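Local atomic coordinates of leucine--tRNA ligase (Agrobacterium radiobacter, PDB entry 5AH5), a protein that probably joins L-leucine to its cognate tRNA(Leu) at the expense of ATP, as a class I aminoacyl-tRNA synthetase. Residues F590-K602 / L714-L726. Residues are numbered along the deposited sequence; the frame is centred on the assembly and turned at random.
Sequences FGADAVRCYLLFK and LLAPFAPHISEEL. With nucleotides of chain D.
Asp593, on helix 592-601, holds the N-terminal end of helix 720-729 with its carboxylate, joining the class I synthetase part of the chain to the anticodon-binding helices. Ala719 is the N-cap residue, and just beyond it two backbone N-H groups point at the acid. His721 N reaches Asp593 OD1 at 3.2 Å on its syn lone pair, while Ile722 N gives a 2.8 Å bond to Asp593 OD2. The imidazole makes the third bond: His721 ND1 lies 2.9 Å from Asp593 OD1 in a nearly straight bond (168°), with the oxygen in the ring plane but the ring arriving from above the carboxylate plane. His721 has CG beside its own backbone N (chi1 -52°), which folds the ring back to the same acid that its N-H meets, and NE2 goes on to Gln13.

One turn on, the guanidinium of Arg596 has Pro720 over one face, Pro720 CG being 3.9 Å from Arg596 NH1. A water at its edge accepts from Arg596 NH2 (2.8 Å) and donates to Phe718 O. The charge itself is paired with Asp58. Farther along, Cys597 SG lies against Phe718 CB, 3.8 Å away, and Leu600 CD1 lies 4.1 Å from Phe718 CD1, at the edge of that ring. Beyond these, the carbonyl O of Lys602 accepts a hydrogen bond from O2' of G12 of the tRNA, chain D.

Three N-H donors and the positive end of the helix dipole thus meet a buried carboxylate, which would probably favour its ionised form, and these directional bonds tie the first turn of helix 720-729 to Asp593.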
loop_
_atom_site.group_PDB
_atom_site.type_symbol
_atom_site.label_atom_id
_atom_site.label_comp_id
_atom_site.label_asym_id
_atom_site.label_seq_id
_atom_site.Cartn_x
_atom_site.Cartn_y
_atom_site.Cartn_z
ATOM N N PHE B 590 14.294 -7.694 25.440
ATOM C CA PHE B 590 13.814 -9.028 25.010
ATOM C C PHE B 590 14.557 -9.670 23.849
ATOM O O PHE B 590 14.407 -10.868 23.598
ATOM C CB PHE B 590 12.356 -8.888 24.581
ATOM C CG PHE B 590 11.443 -8.537 25.712
ATOM C CD1 PHE B 590 11.261 -9.427 26.747
ATOM C CD2 PHE B 590 10.757 -7.343 25.731
ATOM C CE1 PHE B 590 10.415 -9.124 27.820
ATOM C CE2 PHE B 590 9.920 -7.037 26.780
ATOM C CZ PHE B 590 9.748 -7.929 27.831
ATOM N N GLY B 591 15.293 -8.866 23.109
ATOM C CA GLY B 591 15.936 -9.265 21.897
ATOM C C GLY B 591 15.052 -9.002 20.691
ATOM O O GLY B 591 13.817 -8.923 20.784
ATOM N N ALA B 592 15.683 -8.912 19.535
ATOM C CA ALA B 592 14.920 -8.709 18.295
ATOM C C ALA B 592 13.860 -9.809 17.956
ATOM O O ALA B 592 12.784 -9.542 17.401
ATOM C CB ALA B 592 15.891 -8.616 17.141
ATOM N N ASP B 593 14.245 -11.038 18.172
ATOM C CA ASP B 593 13.368 -12.183 17.729
ATOM C C ASP B 593 12.003 -12.150 18.464
ATOM O O ASP B 593 10.939 -12.237 17.856
ATOM C CB ASP B 593 14.087 -13.477 18.041
ATOM C CG ASP B 593 15.288 -13.730 17.143
ATOM O OD1 ASP B 593 15.300 -13.411 15.932
ATOM O OD2 ASP B 593 16.264 -14.293 17.664
ATOM N N ALA B 594 12.061 -11.946 19.773
ATOM C CA ALA B 594 10.859 -11.948 20.615
ATOM C C ALA B 594 9.955 -10.799 20.273
ATOM O O ALA B 594 8.743 -10.968 20.252
ATOM C CB ALA B 594 11.245 -11.934 22.084
ATOM N N VAL B 595 10.546 -9.653 19.880
ATOM C CA VAL B 595 9.781 -8.516 19.496
ATOM C C VAL B 595 9.071 -8.796 18.191
ATOM O O VAL B 595 7.869 -8.540 18.047
ATOM C CB VAL B 595 10.677 -7.248 19.371
ATOM C CG1 VAL B 595 9.906 -6.111 18.801
ATOM C CG2 VAL B 595 11.156 -6.861 20.762
ATOM N N ARG B 596 9.828 -9.278 17.226
ATOM C CA ARG B 596 9.274 -9.512 15.911
ATOM C C ARG B 596 8.203 -10.642 15.935
ATOM O O ARG B 596 7.142 -10.513 15.286
ATOM C CB ARG B 596 10.380 -9.905 14.971
ATOM C CG ARG B 596 11.390 -8.780 14.690
ATOM C CD ARG B 596 12.616 -9.311 13.979
ATOM N NE ARG B 596 12.244 -10.042 12.776
ATOM C CZ ARG B 596 13.050 -10.292 11.741
ATOM N NH1 ARG B 596 14.285 -9.792 11.666
ATOM N NH2 ARG B 596 12.587 -11.009 10.734
ATOM N N CYS B 597 8.500 -11.708 16.662
ATOM C CA CYS B 597 7.525 -12.873 16.777
ATOM C C CYS B 597 6.242 -12.515 17.523
ATOM O O CYS B 597 5.173 -12.960 17.117
ATOM C CB CYS B 597 8.195 -14.058 17.449
ATOM S SG CYS B 597 9.358 -14.898 16.334
ATOM N N TYR B 598 6.318 -11.663 18.557
ATOM C CA TYR B 598 5.084 -11.127 19.188
ATOM C C TYR B 598 4.248 -10.387 18.208
ATOM O O TYR B 598 3.054 -10.632 18.133
ATOM C CB TYR B 598 5.392 -10.274 20.421
ATOM C CG TYR B 598 4.262 -9.426 21.025
ATOM C CD1 TYR B 598 3.130 -10.011 21.647
ATOM C CD2 TYR B 598 4.311 -8.033 20.972
ATOM C CE1 TYR B 598 2.116 -9.214 22.215
ATOM C CE2 TYR B 598 3.298 -7.253 21.541
ATOM C CZ TYR B 598 2.198 -7.857 22.154
ATOM O OH TYR B 598 1.220 -7.057 22.723
ATOM N N LEU B 599 4.825 -9.471 17.426
ATOM C CA LEU B 599 4.009 -8.755 16.430
ATOM C C LEU B 599 3.417 -9.649 15.382
ATOM O O LEU B 599 2.363 -9.329 14.799
ATOM C CB LEU B 599 4.804 -7.644 15.713
ATOM C CG LEU B 599 5.169 -6.474 16.669
ATOM C CD1 LEU B 599 6.345 -5.675 16.085
ATOM C CD2 LEU B 599 3.961 -5.587 16.909
ATOM N N LEU B 600 4.145 -10.681 15.005
ATOM C CA LEU B 600 3.665 -11.530 13.932
ATOM C C LEU B 600 2.615 -12.567 14.473
ATOM O O LEU B 600 1.709 -12.927 13.770
ATOM C CB LEU B 600 4.833 -12.244 13.229
ATOM C CG LEU B 600 5.773 -11.368 12.339
ATOM C CD1 LEU B 600 6.674 -12.279 11.537
ATOM C CD2 LEU B 600 4.982 -10.519 11.395
ATOM N N PHE B 601 2.793 -13.030 15.685
ATOM C CA PHE B 601 1.899 -14.044 16.285
ATOM C C PHE B 601 0.646 -13.440 16.965
ATOM O O PHE B 601 -0.310 -14.131 17.192
ATOM C CB PHE B 601 2.712 -14.907 17.257
ATOM C CG PHE B 601 1.913 -15.963 17.982
ATOM C CD1 PHE B 601 1.396 -17.049 17.302
ATOM C CD2 PHE B 601 1.758 -15.904 19.386
ATOM C CE1 PHE B 601 0.659 -18.038 17.980
ATOM C CE2 PHE B 601 1.075 -16.903 20.083
ATOM C CZ PHE B 601 0.510 -17.976 19.378
ATOM N N LYS B 602 0.614 -12.140 17.252
ATOM C CA LYS B 602 -0.439 -11.571 18.100
ATOM C C LYS B 602 -1.810 -11.701 17.447
ATOM O O LYS B 602 -2.755 -12.061 18.098
ATOM C CB LYS B 602 -0.132 -10.100 18.458
ATOM C CG LYS B 602 -1.191 -9.387 19.272
ATOM C CD LYS B 602 -1.424 -10.033 20.620
ATOM C CE LYS B 602 -2.118 -9.051 21.550
ATOM N NZ LYS B 602 -2.869 -9.752 22.610
ATOM N N LEU B 714 12.587 -23.972 9.999
ATOM C CA LEU B 714 11.282 -23.316 9.807
ATOM C C LEU B 714 11.109 -22.020 10.652
ATOM O O LEU B 714 10.347 -21.182 10.299
ATOM C CB LEU B 714 10.125 -24.285 10.147
ATOM C CG LEU B 714 10.127 -25.564 9.257
ATOM C CD1 LEU B 714 9.152 -26.631 9.825
ATOM C CD2 LEU B 714 9.797 -25.239 7.809
ATOM N N LEU B 715 11.726 -21.978 11.811
ATOM C CA LEU B 715 11.628 -20.917 12.758
ATOM C C LEU B 715 12.460 -19.682 12.300
ATOM O O LEU B 715 12.074 -18.581 12.604
ATOM C CB LEU B 715 12.139 -21.393 14.133
ATOM C CG LEU B 715 12.086 -20.389 15.234
ATOM C CD1 LEU B 715 10.696 -19.937 15.521
ATOM C CD2 LEU B 715 12.829 -20.864 16.482
ATOM N N ALA B 716 13.509 -19.928 11.522
ATOM C CA ALA B 716 14.513 -18.925 11.112
ATOM C C ALA B 716 14.009 -17.640 10.523
ATOM O O ALA B 716 14.586 -16.639 10.840
ATOM C CB ALA B 716 15.543 -19.523 10.172
ATOM N N PRO B 717 13.001 -17.676 9.637
ATOM C CA PRO B 717 12.464 -16.477 9.099
ATOM C C PRO B 717 11.800 -15.567 10.137
ATOM O O PRO B 717 11.810 -14.316 9.938
ATOM C CB PRO B 717 11.442 -16.956 8.077
ATOM C CG PRO B 717 11.864 -18.311 7.663
ATOM C CD PRO B 717 12.515 -18.873 8.895
ATOM N N PHE B 718 11.275 -16.173 11.213
ATOM C CA PHE B 718 10.541 -15.509 12.286
ATOM C C PHE B 718 11.432 -15.052 13.375
ATOM O O PHE B 718 11.244 -13.954 13.916
ATOM C CB PHE B 718 9.414 -16.462 12.904
ATOM C CG PHE B 718 8.503 -17.004 11.874
ATOM C CD1 PHE B 718 7.437 -16.282 11.454
ATOM C CD2 PHE B 718 8.772 -18.234 11.285
ATOM C CE1 PHE B 718 6.609 -16.756 10.482
ATOM C CE2 PHE B 718 7.957 -18.720 10.287
ATOM C CZ PHE B 718 6.873 -17.987 9.895
ATOM N N ALA B 719 12.340 -15.931 13.765
ATOM C CA ALA B 719 13.263 -15.700 14.874
ATOM C C ALA B 719 14.679 -16.048 14.412
ATOM O O ALA B 719 15.325 -16.987 14.891
ATOM C CB ALA B 719 12.892 -16.470 16.116
ATOM N N PRO B 720 15.211 -15.237 13.484
ATOM C CA PRO B 720 16.461 -15.568 12.775
ATOM C C PRO B 720 17.718 -15.652 13.577
ATOM O O PRO B 720 18.592 -16.455 13.247
ATOM C CB PRO B 720 16.568 -14.445 11.693
ATOM C CG PRO B 720 15.822 -13.324 12.264
ATOM C CD PRO B 720 14.603 -14.039 12.902
ATOM N N HIS B 721 17.819 -14.877 14.635
ATOM C CA HIS B 721 19.041 -14.821 15.448
ATOM C C HIS B 721 19.199 -16.042 16.356
ATOM O O HIS B 721 20.259 -16.695 16.415
ATOM C CB HIS B 721 19.076 -13.548 16.354
ATOM C CG HIS B 721 18.844 -12.257 15.610
ATOM N ND1 HIS B 721 17.583 -11.771 15.326
ATOM C CD2 HIS B 721 19.724 -11.346 15.122
ATOM C CE1 HIS B 721 17.700 -10.616 14.700
ATOM N NE2 HIS B 721 18.987 -10.360 14.523
ATOM N N ILE B 722 18.144 -16.296 17.126
ATOM C CA ILE B 722 18.077 -17.488 17.973
ATOM C C ILE B 722 18.234 -18.744 17.127
ATOM O O ILE B 722 18.813 -19.720 17.537
ATOM C CB ILE B 722 16.714 -17.527 18.724
ATOM C CG1 ILE B 722 16.885 -16.850 20.084
ATOM C CG2 ILE B 722 16.186 -18.945 18.913
ATOM C CD1 ILE B 722 15.606 -16.219 20.646
ATOM N N SER B 723 17.691 -18.727 15.949
ATOM C CA SER B 723 17.816 -19.879 15.062
ATOM C C SER B 723 19.245 -20.184 14.651
ATOM O O SER B 723 19.622 -21.361 14.610
ATOM C CB SER B 723 16.942 -19.701 13.851
ATOM O OG SER B 723 15.591 -19.730 14.269
ATOM N N GLU B 724 20.030 -19.136 14.342
ATOM C CA GLU B 724 21.425 -19.307 14.040
ATOM C C GLU B 724 22.118 -19.813 15.267
ATOM O O GLU B 724 22.972 -20.676 15.152
ATOM C CB GLU B 724 22.127 -17.993 13.575
ATOM C CG GLU B 724 21.656 -17.440 12.246
ATOM C CD GLU B 724 21.932 -18.315 11.022
ATOM O OE1 GLU B 724 22.632 -19.315 11.188
ATOM O OE2 GLU B 724 21.368 -18.053 9.896
ATOM N N GLU B 725 21.760 -19.296 16.441
ATOM C CA GLU B 725 22.452 -19.704 17.648
ATOM C C GLU B 725 22.267 -21.231 17.829
ATOM O O GLU B 725 23.211 -21.951 18.107
ATOM C CB GLU B 725 21.855 -18.966 18.872
ATOM C CG GLU B 725 22.557 -19.167 20.213
ATOM C CD GLU B 725 23.814 -18.326 20.396
ATOM O OE1 GLU B 725 24.119 -17.421 19.573
ATOM O OE2 GLU B 725 24.481 -18.533 21.419
ATOM N N LEU B 726 21.028 -21.688 17.709
ATOM C CA LEU B 726 20.709 -23.098 17.992
ATOM C C LEU B 726 21.298 -24.010 16.948
ATOM O O LEU B 726 21.933 -25.008 17.291
ATOM C CB LEU B 726 19.214 -23.282 18.085
ATOM C CG LEU B 726 18.680 -22.558 19.305
ATOM C CD1 LEU B 726 17.161 -22.710 19.374
ATOM C CD2 LEU B 726 19.356 -23.020 20.580
ATOM P P A D 25 0.644 -23.609 22.330
ATOM O OP1 A D 25 1.929 -24.167 22.693
ATOM O OP2 A D 25 -0.600 -23.906 23.027
ATOM O "O5'" A D 25 0.769 -22.011 22.309
ATOM C "C5'" A D 25 0.589 -21.259 23.470
ATOM C "C4'" A D 25 0.384 -19.813 23.121
ATOM O "O4'" A D 25 -0.746 -19.705 22.227
ATOM C "C3'" A D 25 0.009 -18.993 24.346
ATOM O "O3'" A D 25 1.159 -18.528 25.006
ATOM C "C2'" A D 25 -0.874 -17.909 23.780
ATOM O "O2'" A D 25 -0.206 -16.784 23.317
ATOM C "C1'" A D 25 -1.578 -18.641 22.638
ATOM N N9 A D 25 -2.880 -19.178 23.010
ATOM C C8 A D 25 -3.285 -20.491 23.108
ATOM N N7 A D 25 -4.553 -20.627 23.409
ATOM C C5 A D 25 -5.004 -19.322 23.556
ATOM C C6 A D 25 -6.263 -18.786 23.877
ATOM N N6 A D 25 -7.337 -19.529 24.121
ATOM N N1 A D 25 -6.389 -17.435 23.897
ATOM C C2 A D 25 -5.308 -16.689 23.639
ATOM N N3 A D 25 -4.073 -17.079 23.335
ATOM C C4 A D 25 -3.996 -18.420 23.270
ATOM P P G D 12 -11.143 -10.464 21.938
ATOM O OP1 G D 12 -11.542 -9.130 21.478
ATOM O OP2 G D 12 -12.033 -11.614 21.633
ATOM O "O5'" G D 12 -9.697 -10.861 21.395
ATOM C "C5'" G D 12 -8.590 -9.947 21.511
ATOM C "C4'" G D 12 -7.321 -10.533 20.929
ATOM O "O4'" G D 12 -6.826 -11.612 21.751
ATOM C "C3'" G D 12 -7.407 -11.171 19.559
ATOM O "O3'" G D 12 -7.431 -10.203 18.562
ATOM C "C2'" G D 12 -6.120 -11.962 19.532
ATOM O "O2'" G D 12 -4.905 -11.234 19.433
ATOM C "C1'" G D 12 -6.173 -12.575 20.921
ATOM N N9 G D 12 -6.891 -13.854 20.985
ATOM C C8 G D 12 -8.206 -14.064 21.327
ATOM N N7 G D 12 -8.545 -15.325 21.311
ATOM C C5 G D 12 -7.368 -15.991 21.007
ATOM C C6 G D 12 -7.122 -17.376 20.830
ATOM O O6 G D 12 -7.905 -18.319 20.988
ATOM N N1 G D 12 -5.796 -17.619 20.473
ATOM C C2 G D 12 -4.846 -16.644 20.255
ATOM N N2 G D 12 -3.625 -17.064 19.894
ATOM N N3 G D 12 -5.065 -15.350 20.425
ATOM C C4 G D 12 -6.347 -15.094 20.761
ATOM P P C D 24 -3.194 -27.190 19.971
ATOM O OP1 C D 24 -2.176 -28.223 20.008
ATOM O OP2 C D 24 -4.153 -26.964 21.028
ATOM O "O5'" C D 24 -2.435 -25.771 19.871
ATOM C "C5'" C D 24 -1.342 -25.581 18.951
ATOM C "C4'" C D 24 -0.932 -24.102 18.915
ATOM O "O4'" C D 24 -1.952 -23.325 18.247
ATOM C "C3'" C D 24 -0.814 -23.428 20.258
ATOM O "O3'" C D 24 0.403 -23.883 20.837
ATOM C "C2'" C D 24 -0.919 -21.976 19.865
ATOM O "O2'" C D 24 0.177 -21.467 19.121
ATOM C "C1'" C D 24 -2.037 -22.053 18.835
ATOM N N1 C D 24 -3.371 -21.869 19.408
ATOM C C2 C D 24 -3.754 -20.567 19.702
ATOM O O2 C D 24 -2.967 -19.642 19.434
ATOM N N3 C D 24 -4.964 -20.343 20.250
ATOM C C4 C D 24 -5.775 -21.373 20.528
ATOM N N4 C D 24 -6.988 -21.105 21.031
ATOM C C5 C D 24 -5.385 -22.721 20.286
ATOM C C6 C D 24 -4.186 -22.922 19.729
HETATM O O HOH W 1 10.119 -11.792 11.777
#